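Side-chain contacts in GDSL-like Lipase/Acylhydrolase family protein (Neisseria meningitidis, PDB 4K7J), which probably removes O-acetyl groups from peptidoglycan as an esterase of the SGNH hydrolase family: residues A[92-97]-A[123-128]; A[27-32]-A[311-316]; A[41-46]-A[370-375]; A[167-172]-A[177-182]. All coordinates share one frame; numbering follows the deposited sequence. Where two conformers were deposited one is given.

Contact 1 of 4, residues A[92-97]-A[123-128]; sequences ANVKGQ and GGILAH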
loop_
_atom_site.group_PDB
_atom_site.type_symbol
_atom_site.label_atom_id
_atom_site.label_comp_id
_atom_site.label_asym_id
_atom_site.label_seq_id
_atom_site.Cartn_x
_atom_site.Cartn_y
_atom_site.Cartn_z
ATOM N N ALA A 92 6.006 -12.538 5.724
ATOM C CA ALA A 92 6.411 -13.798 5.092
ATOM C C ALA A 92 6.094 -13.734 3.606
ATOM O O ALA A 92 5.365 -12.844 3.184
ATOM C CB ALA A 92 5.672 -14.983 5.729
ATOM N N ASN A 93 6.633 -14.665 2.818
ATOM C CA ASN A 93 6.231 -14.785 1.418
ATOM C C ASN A 93 4.722 -14.928 1.349
ATOM O O ASN A 93 4.130 -15.645 2.148
ATOM C CB ASN A 93 6.888 -15.989 0.724
ATOM C CG ASN A 93 8.388 -15.836 0.593
ATOM O OD1 ASN A 93 8.886 -14.745 0.282
ATOM N ND2 ASN A 93 9.125 -16.924 0.850
ATOM N N VAL A 94 4.119 -14.222 0.402
ATOM C CA VAL A 94 2.696 -14.318 0.127
ATOM C C VAL A 94 2.532 -14.771 -1.316
ATOM O O VAL A 94 2.986 -14.090 -2.243
ATOM C CB VAL A 94 1.994 -12.955 0.286
ATOM C CG1 VAL A 94 0.524 -13.042 -0.183
ATOM C CG2 VAL A 94 2.100 -12.448 1.711
ATOM N N LYS A 95 1.878 -15.914 -1.494
ATOM C CA LYS A 95 1.697 -16.519 -2.812
ATOM C C LYS A 95 1.050 -15.557 -3.795
ATOM O O LYS A 95 0.001 -14.987 -3.511
ATOM C CB LYS A 95 0.843 -17.783 -2.702
ATOM C CG LYS A 95 0.460 -18.373 -4.043
ATOM C CD LYS A 95 0.049 -19.825 -3.902
ATOM C CE LYS A 95 -0.269 -20.433 -5.253
ATOM N NZ LYS A 95 -1.440 -19.739 -5.857
ATOM N N GLY A 96 1.691 -15.365 -4.941
ATOM C CA GLY A 96 1.128 -14.538 -5.993
ATOM C C GLY A 96 1.381 -13.059 -5.812
ATOM O O GLY A 96 0.926 -12.240 -6.617
ATOM N N GLN A 97 2.097 -12.700 -4.749
ATOM C CA GLN A 97 2.340 -11.290 -4.454
ATOM C C GLN A 97 3.829 -11.095 -4.179
ATOM O O GLN A 97 4.577 -12.063 -4.087
ATOM C CB GLN A 97 1.445 -10.812 -3.290
ATOM C CG GLN A 97 -0.042 -11.109 -3.554
ATOM C CD GLN A 97 -1.035 -10.429 -2.595
ATOM O OE1 GLN A 97 -2.225 -10.736 -2.624
ATOM N NE2 GLN A 97 -0.553 -9.497 -1.768
ATOM N N GLY A 123 -4.683 -4.326 6.023
ATOM C CA GLY A 123 -3.870 -4.830 4.919
ATOM C C GLY A 123 -4.289 -6.217 4.447
ATOM O O GLY A 123 -3.966 -6.643 3.324
ATOM N N GLY A 124 -4.983 -6.937 5.325
ATOM C CA GLY A 124 -5.533 -8.239 5.003
ATOM C C GLY A 124 -4.534 -9.385 4.925
ATOM O O GLY A 124 -4.826 -10.420 4.326
ATOM N N ILE A 125 -3.367 -9.221 5.542
ATOM C CA ILE A 125 -2.353 -10.272 5.536
ATOM C C ILE A 125 -1.895 -10.584 6.953
ATOM O O ILE A 125 -1.622 -9.678 7.744
ATOM C CB ILE A 125 -1.134 -9.860 4.677
ATOM C CG1 ILE A 125 -1.577 -9.598 3.237
ATOM C CG2 ILE A 125 -0.017 -10.923 4.732
ATOM C CD1 ILE A 125 -0.477 -9.164 2.327
ATOM N N LEU A 126 -1.832 -11.867 7.284
ATOM C CA LEU A 126 -1.170 -12.273 8.517
ATOM C C LEU A 126 -0.329 -13.511 8.250
ATOM O O LEU A 126 -0.498 -14.172 7.218
ATOM C CB LEU A 126 -2.185 -12.515 9.648
ATOM C CG LEU A 126 -3.245 -13.616 9.505
ATOM C CD1 LEU A 126 -2.704 -14.999 9.870
ATOM C CD2 LEU A 126 -4.491 -13.308 10.342
ATOM N N ALA A 127 0.586 -13.825 9.163
ATOM C CA ALA A 127 1.333 -15.081 9.053
ATOM C C ALA A 127 1.277 -15.854 10.372
ATOM O O ALA A 127 1.458 -15.268 11.434
ATOM C CB ALA A 127 2.753 -14.821 8.641
ATOM N N HIS A 128 1.001 -17.155 10.309
ATOM C CA HIS A 128 1.041 -17.995 11.506
ATOM C C HIS A 128 2.495 -18.422 11.712
ATOM O O HIS A 128 3.084 -19.027 10.817
ATOM C CB HIS A 128 0.184 -19.260 11.321
ATOM C CG HIS A 128 -1.248 -18.989 10.982
ATOM N ND1 HIS A 128 -2.087 -18.267 11.808
ATOM C CD2 HIS A 128 -2.003 -19.376 9.922
ATOM C CE1 HIS A 128 -3.290 -18.209 11.264
ATOM N NE2 HIS A 128 -3.268 -18.876 10.123
#
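The amide nitrogen NE2 of Gln97 is gripped by two acceptors, the carbonyl oxygen of Gly215 and the hydroxyl of Tyr90, and rests 4.1 Å from CD1 of Ile125. On the other branch of the amide, OE1 accepts from the backbone N of Asn217, so both ends of the group are bonded and its rotation is fixed. Beyond CG the Gln97 chain runs extended, and it passes Ile125 in the opposite direction. Across the contact itself only van der Waals packing is at work. CG2 of Ile125, which points away from its own backbone N (chi1 to CG1 is -60°), meets CG2 of Val94 at 4.0 Å, while CD1 carries on to the glutamine; one isoleucine thereby touches two residues of the loop. Farther along, Ala92 CB and Ala127 CB face each other at 4.1 Å.

No hydrogen bond joins the two segments. Strand 125-128 has its backbone partners in its own sheet, Leu126 with Leu111 and Ala127 with Ile197, and segment 92-97 lies against the sheet mainly through side chains, with Asn93 O bonded to Ser110 OG. This sheet is one of two five-stranded antiparallel sheets, an arrangement consistent with the galactose-binding-like sandwich expected of this N-terminal region.

The loop itself is shaped by a type II beta turn from Val94 to Gln97, closed by Gln97 N to Val94 O at 3.0 Å. Gly96 takes the third position with a phi of 83°, as is usual for glycine there. Through Gly215, the last residue of strand 208-215, Gln97 also reaches the edge strand of the mixed sheet.

Contact 2 of 4, residues A[27-32]-A[311-316]; sequences LLTDYG and MQRRVA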
loop_
_atom_site.group_PDB
_atom_site.type_symbol
_atom_site.label_atom_id
_atom_site.label_comp_id
_atom_site.label_asym_id
_atom_site.label_seq_id
_atom_site.Cartn_x
_atom_site.Cartn_y
_atom_site.Cartn_z
ATOM N N LEU A 27 -2.513 15.291 -14.721
ATOM C CA LEU A 27 -2.917 13.955 -14.302
ATOM C C LEU A 27 -3.378 13.992 -12.858
ATOM O O LEU A 27 -4.277 13.251 -12.461
ATOM C CB LEU A 27 -1.753 12.984 -14.427
ATOM C CG LEU A 27 -1.182 12.787 -15.828
ATOM C CD1 LEU A 27 -0.033 11.779 -15.780
ATOM C CD2 LEU A 27 -2.269 12.329 -16.780
ATOM N N LEU A 28 -2.745 14.857 -12.074
ATOM C CA LEU A 28 -3.070 14.994 -10.664
ATOM C C LEU A 28 -4.023 16.176 -10.433
ATOM O O LEU A 28 -3.710 17.313 -10.777
ATOM C CB LEU A 28 -1.781 15.154 -9.848
ATOM C CG LEU A 28 -1.891 15.226 -8.324
ATOM C CD1 LEU A 28 -2.576 13.982 -7.782
ATOM C CD2 LEU A 28 -0.507 15.398 -7.693
ATOM N N THR A 29 -5.187 15.905 -9.856
ATOM C CA THR A 29 -6.123 16.970 -9.518
ATOM C C THR A 29 -6.254 17.047 -8.011
ATOM O O THR A 29 -6.563 16.049 -7.357
ATOM C CB THR A 29 -7.531 16.741 -10.122
ATOM O OG1 THR A 29 -7.437 16.613 -11.545
ATOM C CG2 THR A 29 -8.454 17.906 -9.776
ATOM N N ASP A 30 -6.006 18.228 -7.450
ATOM C CA ASP A 30 -6.166 18.403 -6.009
ATOM C C ASP A 30 -7.501 19.047 -5.657
ATOM O O ASP A 30 -7.708 20.222 -5.931
ATOM C CB ASP A 30 -5.017 19.229 -5.436
ATOM C CG ASP A 30 -5.101 19.379 -3.930
ATOM O OD1 ASP A 30 -5.880 18.638 -3.290
ATOM O OD2 ASP A 30 -4.382 20.245 -3.388
ATOM N N TYR A 31 -8.391 18.274 -5.035
ATOM C CA TYR A 31 -9.702 18.770 -4.613
ATOM C C TYR A 31 -9.688 19.274 -3.181
ATOM O O TYR A 31 -10.731 19.608 -2.620
ATOM C CB TYR A 31 -10.763 17.684 -4.756
ATOM C CG TYR A 31 -11.005 17.320 -6.191
ATOM C CD1 TYR A 31 -11.635 18.210 -7.048
ATOM C CD2 TYR A 31 -10.566 16.104 -6.704
ATOM C CE1 TYR A 31 -11.848 17.889 -8.381
ATOM C CE2 TYR A 31 -10.770 15.777 -8.035
ATOM C CZ TYR A 31 -11.423 16.672 -8.865
ATOM O OH TYR A 31 -11.623 16.362 -10.189
ATOM N N GLY A 32 -8.501 19.283 -2.586
ATOM C CA GLY A 32 -8.294 19.870 -1.281
ATOM C C GLY A 32 -7.357 21.057 -1.413
ATOM O O GLY A 32 -7.388 21.781 -2.409
ATOM N N MET A 311 -17.084 7.477 -10.472
ATOM C CA MET A 311 -17.391 7.448 -9.057
ATOM C C MET A 311 -16.148 7.818 -8.262
ATOM O O MET A 311 -16.222 8.613 -7.321
ATOM C CB MET A 311 -17.879 6.066 -8.627
ATOM C CG MET A 311 -18.032 5.962 -7.116
ATOM S SD MET A 311 -18.016 4.258 -6.580
ATOM C CE MET A 311 -16.265 3.913 -6.760
ATOM N N GLN A 312 -15.005 7.252 -8.653
ATOM C CA GLN A 312 -13.756 7.505 -7.931
ATOM C C GLN A 312 -13.413 8.982 -7.879
ATOM O O GLN A 312 -12.995 9.496 -6.835
ATOM C CB GLN A 312 -12.591 6.736 -8.551
ATOM C CG GLN A 312 -12.710 5.229 -8.432
ATOM C CD GLN A 312 -11.532 4.505 -9.056
ATOM O OE1 GLN A 312 -11.385 4.482 -10.266
ATOM N NE2 GLN A 312 -10.678 3.922 -8.221
ATOM N N ARG A 313 -13.570 9.665 -9.009
ATOM C CA ARG A 313 -13.302 11.094 -9.045
ATOM C C ARG A 313 -14.290 11.906 -8.198
ATOM O O ARG A 313 -13.885 12.813 -7.488
ATOM C CB ARG A 313 -13.240 11.621 -10.485
ATOM C CG ARG A 313 -12.768 13.051 -10.545
ATOM C CD ARG A 313 -13.049 13.676 -11.891
ATOM N NE ARG A 313 -12.100 13.236 -12.904
ATOM C CZ ARG A 313 -10.891 13.762 -13.071
ATOM N NH1 ARG A 313 -10.477 14.747 -12.286
ATOM N NH2 ARG A 313 -10.093 13.298 -14.020
ATOM N N ARG A 314 -15.575 11.568 -8.244
ATOM C CA ARG A 314 -16.553 12.226 -7.367
ATOM C C ARG A 314 -16.201 12.053 -5.886
ATOM O O ARG A 314 -16.312 12.989 -5.096
ATOM C CB ARG A 314 -17.960 11.672 -7.596
ATOM C CG ARG A 314 -18.622 12.097 -8.885
ATOM C CD ARG A 314 -20.136 11.824 -8.837
ATOM N NE ARG A 314 -20.483 10.406 -8.703
ATOM C CZ ARG A 314 -20.471 9.548 -9.714
ATOM N NH1 ARG A 314 -20.123 9.958 -10.924
ATOM N NH2 ARG A 314 -20.804 8.283 -9.523
ATOM N N VAL A 315 -15.778 10.849 -5.512
ATOM C CA VAL A 315 -15.372 10.592 -4.125
ATOM C C VAL A 315 -14.192 11.472 -3.723
ATOM O O VAL A 315 -14.190 12.075 -2.636
ATOM C CB VAL A 315 -15.004 9.105 -3.899
ATOM C CG1 VAL A 315 -14.300 8.923 -2.550
ATOM C CG2 VAL A 315 -16.251 8.235 -3.984
ATOM N N ALA A 316 -13.195 11.545 -4.606
ATOM C CA ALA A 316 -12.045 12.438 -4.409
ATOM C C ALA A 316 -12.459 13.886 -4.124
ATOM O O ALA A 316 -11.952 14.528 -3.188
ATOM C CB ALA A 316 -11.133 12.389 -5.627
HETATM O O HOH W 1 -7.057 13.854 -12.730
#
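Arg313 and Tyr31 make the one direct hydrogen bond between strand segment 27-32 and helix segment 311-316: NH1 donates to the tyrosine OH at 2.9 Å, with an N-H...O angle of 155°. The hydroxyl lies almost exactly in the guanidinium plane, and that plane stands 85° from the phenol ring, so the arginine comes to the ring's edge and does not stack on it. A bend at chi3 (-77°) turns the guanidinium toward the strand. Thr29 OG1 also lies at the guanidinium edge, 3.6 Å from NH1, near but without a bond. Flanking Tyr31, Asp30 OD1 accepts from Gly32 N at 2.8 Å, an Asx turn that bends the chain as it leaves the strand.

A water supplies a second polar link. It donates to Leu27 O at 2.9 Å, shares a hydrogen bond with Thr29 OG1 at 3.0 Å and weakly accepts from Arg313 NH2.

Apolar contact involves the other end of the tyrosine. Tyr31 CD2 lies 3.9 Å from Ala316 CB, about one helical turn past Arg313. Thr29 CG2 covers part of one face of the ring.

Phe323, touched by both Arg313 and Ala316, belongs to strand 322-325, to which strand 28-30 pairs antiparallel. Helix 305-318 connects the parallel neighbours 281-286 and 322-325: a beta-alpha-beta crossover of the alpha/beta domain, as in SGNH hydrolases, its sheet extended by an N-terminal edge strand.

Contact 3 of 4, residues A[41-46]-A[370-375]; sequences KKLQSV and ELVRSA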
loop_
_atom_site.group_PDB
_atom_site.type_symbol
_atom_site.label_atom_id
_atom_site.label_comp_id
_atom_site.label_asym_id
_atom_site.label_seq_id
_atom_site.Cartn_x
_atom_site.Cartn_y
_atom_site.Cartn_z
ATOM N N LYS A 41 3.589 20.347 4.718
ATOM C CA LYS A 41 4.525 21.022 5.608
ATOM C C LYS A 41 5.564 20.022 6.130
ATOM O O LYS A 41 6.756 20.325 6.201
ATOM C CB LYS A 41 3.771 21.697 6.756
ATOM C CG LYS A 41 4.633 22.556 7.667
ATOM C CD LYS A 41 3.823 23.098 8.838
ATOM C CE LYS A 41 2.816 24.148 8.386
ATOM N NZ LYS A 41 3.491 25.404 7.949
ATOM N N LYS A 42 5.122 18.812 6.450
ATOM C CA LYS A 42 6.067 17.783 6.881
ATOM C C LYS A 42 6.984 17.324 5.737
ATOM O O LYS A 42 8.183 17.132 5.944
ATOM C CB LYS A 42 5.343 16.596 7.520
ATOM C CG LYS A 42 6.283 15.510 8.013
ATOM C CD LYS A 42 5.541 14.391 8.733
ATOM C CE LYS A 42 6.507 13.277 9.093
ATOM N NZ LYS A 42 5.850 12.138 9.794
ATOM N N LEU A 43 6.435 17.169 4.531
ATOM C CA LEU A 43 7.255 16.760 3.382
ATOM C C LEU A 43 8.341 17.783 3.085
ATOM O O LEU A 43 9.508 17.418 2.914
ATOM C CB LEU A 43 6.407 16.542 2.126
ATOM C CG LEU A 43 6.742 15.317 1.262
ATOM C CD1 LEU A 43 6.374 15.572 -0.176
ATOM C CD2 LEU A 43 8.194 14.853 1.367
ATOM N N GLN A 44 7.961 19.062 3.030
ATOM C CA GLN A 44 8.927 20.131 2.777
ATOM C C GLN A 44 10.079 20.130 3.790
ATOM O O GLN A 44 11.244 20.236 3.413
ATOM C CB GLN A 44 8.244 21.507 2.754
ATOM C CG GLN A 44 7.176 21.692 1.664
ATOM C CD GLN A 44 7.747 21.957 0.273
ATOM O OE1 GLN A 44 8.931 21.727 0.007
ATOM N NE2 GLN A 44 6.896 22.449 -0.624
ATOM N N SER A 45 9.767 19.999 5.075
ATOM C CA SER A 45 10.833 20.001 6.074
ATOM C C SER A 45 11.724 18.770 5.948
ATOM O O SER A 45 12.931 18.871 6.140
ATOM C CB SER A 45 10.306 20.185 7.500
ATOM O OG SER A 45 9.223 19.318 7.770
ATOM N N VAL A 46 11.141 17.618 5.615
ATOM C CA VAL A 46 11.952 16.442 5.290
ATOM C C VAL A 46 12.852 16.773 4.108
ATOM O O VAL A 46 14.053 16.486 4.132
ATOM C CB VAL A 46 11.101 15.200 4.936
ATOM C CG1 VAL A 46 11.981 14.115 4.341
ATOM C CG2 VAL A 46 10.386 14.668 6.165
ATOM N N GLU A 370 5.965 17.824 -8.719
ATOM C CA GLU A 370 5.485 19.095 -9.256
ATOM C C GLU A 370 4.649 19.804 -8.221
ATOM O O GLU A 370 4.755 21.021 -8.044
ATOM C CB GLU A 370 4.605 18.876 -10.485
ATOM C CG GLU A 370 5.336 18.498 -11.751
ATOM C CD GLU A 370 4.406 18.471 -12.954
ATOM O OE1 GLU A 370 3.260 18.950 -12.822
ATOM O OE2 GLU A 370 4.814 17.966 -14.026
ATOM N N LEU A 371 3.804 19.027 -7.550
ATOM C CA LEU A 371 2.845 19.570 -6.606
ATOM C C LEU A 371 3.589 20.199 -5.449
ATOM O O LEU A 371 3.236 21.278 -4.972
ATOM C CB LEU A 371 1.902 18.466 -6.102
ATOM C CG LEU A 371 0.847 18.860 -5.056
ATOM C CD1 LEU A 371 -0.112 19.914 -5.582
ATOM C CD2 LEU A 371 0.070 17.641 -4.583
ATOM N N VAL A 372 4.630 19.509 -5.006
ATOM C CA VAL A 372 5.445 19.971 -3.897
ATOM C C VAL A 372 6.220 21.217 -4.310
ATOM O O VAL A 372 6.272 22.207 -3.572
ATOM C CB VAL A 372 6.405 18.861 -3.445
ATOM C CG1 VAL A 372 7.554 19.417 -2.608
ATOM C CG2 VAL A 372 5.632 17.803 -2.684
ATOM N N ARG A 373 6.794 21.168 -5.506
ATOM C CA ARG A 373 7.560 22.282 -6.051
ATOM C C ARG A 373 6.734 23.561 -6.144
ATOM O O ARG A 373 7.244 24.648 -5.895
ATOM C CB ARG A 373 8.148 21.906 -7.413
ATOM C CG ARG A 373 8.641 23.086 -8.239
ATOM C CD ARG A 373 9.564 22.623 -9.353
ATOM N NE ARG A 373 9.001 21.510 -10.115
ATOM C CZ ARG A 373 9.453 20.260 -10.060
ATOM N NH1 ARG A 373 10.478 19.954 -9.272
ATOM N NH2 ARG A 373 8.877 19.315 -10.794
ATOM N N SER A 374 5.454 23.423 -6.470
ATOM C CA SER A 374 4.560 24.571 -6.592
ATOM C C SER A 374 4.001 25.036 -5.249
ATOM O O SER A 374 3.308 26.051 -5.184
ATOM C CB SER A 374 3.391 24.239 -7.517
ATOM O OG SER A 374 2.420 23.454 -6.840
ATOM N N ALA A 375 4.278 24.294 -4.182
ATOM C CA ALA A 375 3.763 24.665 -2.867
ATOM C C ALA A 375 4.666 25.667 -2.134
ATOM O O ALA A 375 5.880 25.727 -2.369
ATOM C CB ALA A 375 3.521 23.417 -2.010
#
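Within segments 41-46 and 370-375, on helices 38-47 and 354-373, the backbones come nearest at Gln44 and Val372, CA to CA 7.5 Å. Val372 divides its two methyl branches between successive residues of the other helix. CG2 meets Leu43 CD1 at 3.4 Å, tighter than usual van der Waals contact, with the two side chains crossing at about a right angle. The leucine chi1 of -138° is far from staggered, so the exact closeness of this pair is doubtful.

CG1, the branch anti to the valine N, lies alongside the amide of Gln44, 3.7 Å from NE2. The glutamine folds at chi2 (-78°) instead of stretching out, which carries the amide across to the neighbouring helix. There NE2 donates to Val372 O at 3.0 Å, but the N-H...O angle of 131° makes this a weak bond. The same carbonyl also takes Ala375 N at 3.0 Å, so it serves two donors in the last turn of the modelled chain. CB of Ala375 also lies 3.8 Å from NE2 of Gln44.

Trp81 of helix 68-81 touches both Leu43 and Val372, and Met40 touches Val372 and Ala375. The contact thus combines an aliphatic junction with a polar amide beside it. Because its one bond across the contact is weak and bent, the Gln44 amide is probably held here mainly by packing along Val372.

Contact 4 of 4, residues A[167-172]-A[177-182]; sequences NTVSAN and QVLDTG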
loop_
_atom_site.group_PDB
_atom_site.type_symbol
_atom_site.label_atom_id
_atom_site.label_comp_id
_atom_site.label_asym_id
_atom_site.label_seq_id
_atom_site.Cartn_x
_atom_site.Cartn_y
_atom_site.Cartn_z
ATOM N N ASN A 167 16.921 -10.053 20.926
ATOM C CA ASN A 167 16.331 -9.251 21.995
ATOM C C ASN A 167 14.884 -9.642 22.294
ATOM O O ASN A 167 14.078 -9.812 21.388
ATOM C CB ASN A 167 16.447 -7.754 21.684
ATOM C CG ASN A 167 17.890 -7.246 21.770
ATOM O OD1 ASN A 167 18.660 -7.666 22.634
ATOM N ND2 ASN A 167 18.258 -6.357 20.864
ATOM N N THR A 168 14.564 -9.780 23.576
ATOM C CA THR A 168 13.240 -10.193 24.004
ATOM C C THR A 168 12.198 -9.079 23.907
ATOM O O THR A 168 12.344 -7.999 24.482
ATOM C CB THR A 168 13.282 -10.764 25.431
ATOM O OG1 THR A 168 14.143 -11.905 25.448
ATOM C CG2 THR A 168 11.894 -11.178 25.910
ATOM N N VAL A 169 11.131 -9.365 23.176
ATOM C CA VAL A 169 10.060 -8.401 22.962
ATOM C C VAL A 169 8.766 -9.042 23.441
ATOM O O VAL A 169 8.448 -10.146 23.024
ATOM C CB VAL A 169 9.966 -8.036 21.474
ATOM C CG1 VAL A 169 8.789 -7.121 21.211
ATOM C CG2 VAL A 169 11.280 -7.407 21.002
ATOM N N SER A 170 8.025 -8.343 24.300
ATOM C CA SER A 170 6.830 -8.906 24.914
ATOM C C SER A 170 5.550 -8.170 24.520
ATOM O O SER A 170 5.550 -6.954 24.330
ATOM C CB SER A 170 6.964 -8.872 26.437
ATOM O OG SER A 170 7.014 -7.533 26.892
ATOM N N ALA A 171 4.460 -8.926 24.407
ATOM C CA ALA A 171 3.143 -8.364 24.196
ATOM C C ALA A 171 2.709 -7.706 25.493
ATOM O O ALA A 171 3.271 -7.991 26.548
ATOM C CB ALA A 171 2.147 -9.466 23.830
ATOM N N ASN A 172 1.708 -6.833 25.407
ATOM C CA ASN A 172 0.996 -6.335 26.582
ATOM C C ASN A 172 -0.449 -6.772 26.507
ATOM O O ASN A 172 -1.233 -6.228 25.736
ATOM C CB ASN A 172 1.049 -4.815 26.667
ATOM C CG ASN A 172 2.370 -4.313 27.190
ATOM O OD1 ASN A 172 2.661 -4.403 28.389
ATOM N ND2 ASN A 172 3.183 -3.773 26.293
ATOM N N GLN A 177 -1.812 -5.845 18.358
ATOM C CA GLN A 177 -1.159 -4.689 18.936
ATOM C C GLN A 177 0.086 -4.445 18.104
ATOM O O GLN A 177 0.435 -5.263 17.256
ATOM C CB GLN A 177 -0.799 -4.957 20.401
ATOM C CG GLN A 177 0.111 -6.142 20.640
ATOM C CD GLN A 177 0.190 -6.506 22.111
ATOM O OE1 GLN A 177 1.098 -6.065 22.817
ATOM N NE2 GLN A 177 -0.776 -7.296 22.588
ATOM N N VAL A 178 0.750 -3.317 18.314
ATOM C CA VAL A 178 2.006 -3.071 17.619
ATOM C C VAL A 178 3.151 -3.162 18.619
ATOM O O VAL A 178 3.131 -2.524 19.670
ATOM C CB VAL A 178 2.046 -1.675 16.945
ATOM C CG1 VAL A 178 3.372 -1.463 16.227
ATOM C CG2 VAL A 178 0.890 -1.521 15.984
ATOM N N LEU A 179 4.151 -3.959 18.280
ATOM C CA LEU A 179 5.326 -4.109 19.106
ATOM C C LEU A 179 6.392 -3.176 18.557
ATOM O O LEU A 179 6.659 -3.180 17.364
ATOM C CB LEU A 179 5.826 -5.555 19.034
ATOM C CG LEU A 179 4.808 -6.662 19.303
ATOM C CD1 LEU A 179 5.508 -8.036 19.216
ATOM C CD2 LEU A 179 4.164 -6.469 20.663
ATOM N N ASP A 180 7.008 -2.389 19.433
ATOM C CA ASP A 180 8.081 -1.480 19.036
ATOM C C ASP A 180 9.433 -1.948 19.576
ATOM O O ASP A 180 9.576 -2.222 20.769
ATOM C CB ASP A 180 7.800 -0.064 19.562
ATOM C CG ASP A 180 6.476 0.494 19.079
ATOM O OD1 ASP A 180 6.051 0.172 17.947
ATOM O OD2 ASP A 180 5.867 1.283 19.828
ATOM N N THR A 181 10.430 -2.036 18.705
ATOM C CA THR A 181 11.771 -2.382 19.147
ATOM C C THR A 181 12.775 -1.826 18.153
ATOM O O THR A 181 12.412 -1.052 17.268
ATOM C CB THR A 181 11.951 -3.921 19.342
ATOM O OG1 THR A 181 13.195 -4.185 20.006
ATOM C CG2 THR A 181 11.906 -4.662 18.008
ATOM N N GLY A 182 14.039 -2.194 18.317
ATOM C CA GLY A 182 15.079 -1.759 17.406
ATOM C C GLY A 182 16.011 -2.895 17.045
ATOM O O GLY A 182 16.351 -3.724 17.893
#
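Gln177 reaches across to Asn172 and clasps its backbone with both ends of the amide. OE1 accepts from Asn172 N at 2.8 Å with an almost straight N-H...O angle of 173°; the donor lies in the carbonyl plane, on a lone pair. NE2 gives only a weak bond to Asn172 O at 3.4 Å, and has a further acceptor in Gly175 O. To get there the side chain leaves with CG in the crowded position between N and the carbonyl carbon (chi1 59°), then runs extended. OE1 also comes 3.4 Å from Ala171 CA, so the amide sits close over the main chain.

Val169 works with both branches. CG1 meets Leu179 CD1 at 3.9 Å, and CG2 lies equally far from Thr181 OG1, leaning on the threonine's CB as well. Thr181 holds OG1 opposite its backbone N (chi1 -169°), which sets the hydroxyl beside the valine methyl. The leucine is forked over the chain: its CD2 turns to Ala171 CA at 4.1 Å.

The strands run nearly antiparallel, their axes 7.8 Å apart at closest approach, yet share no backbone bond. Each pairs in a different sheet, Val169 with Leu162 and Leu179 with Leu151. They are outermost strands of the two five-stranded antiparallel sheets, facing each other across the sandwich, with Trp195 of strand 195-203 against both Ala171 and Leu179.

Contacts 2 and 3 both join the N-terminal part of the chain to its C-terminal third, and their segments alternate along the sequence. Their centres are 19 Å apart, and they touch through Leu28 CD2 and Leu371 CD2 at 3.9 Å, contact 2 on edge strand 28-30 of the mixed sheet, contact 3 between helices 38-47 and 354-373 of the same domain. Contacts 1 and 4 are nested within the long loops these two close and follow one another in the N-terminal beta region. Both reach the antiparallel sheet holding strands 125-128 and 177-183, with centres 21 Å apart. Contact 1 lies across the chain's centre from contacts 2 and 3. The beta sandwich is thus an insertion in a hydrolase domain whose two chain ends come together.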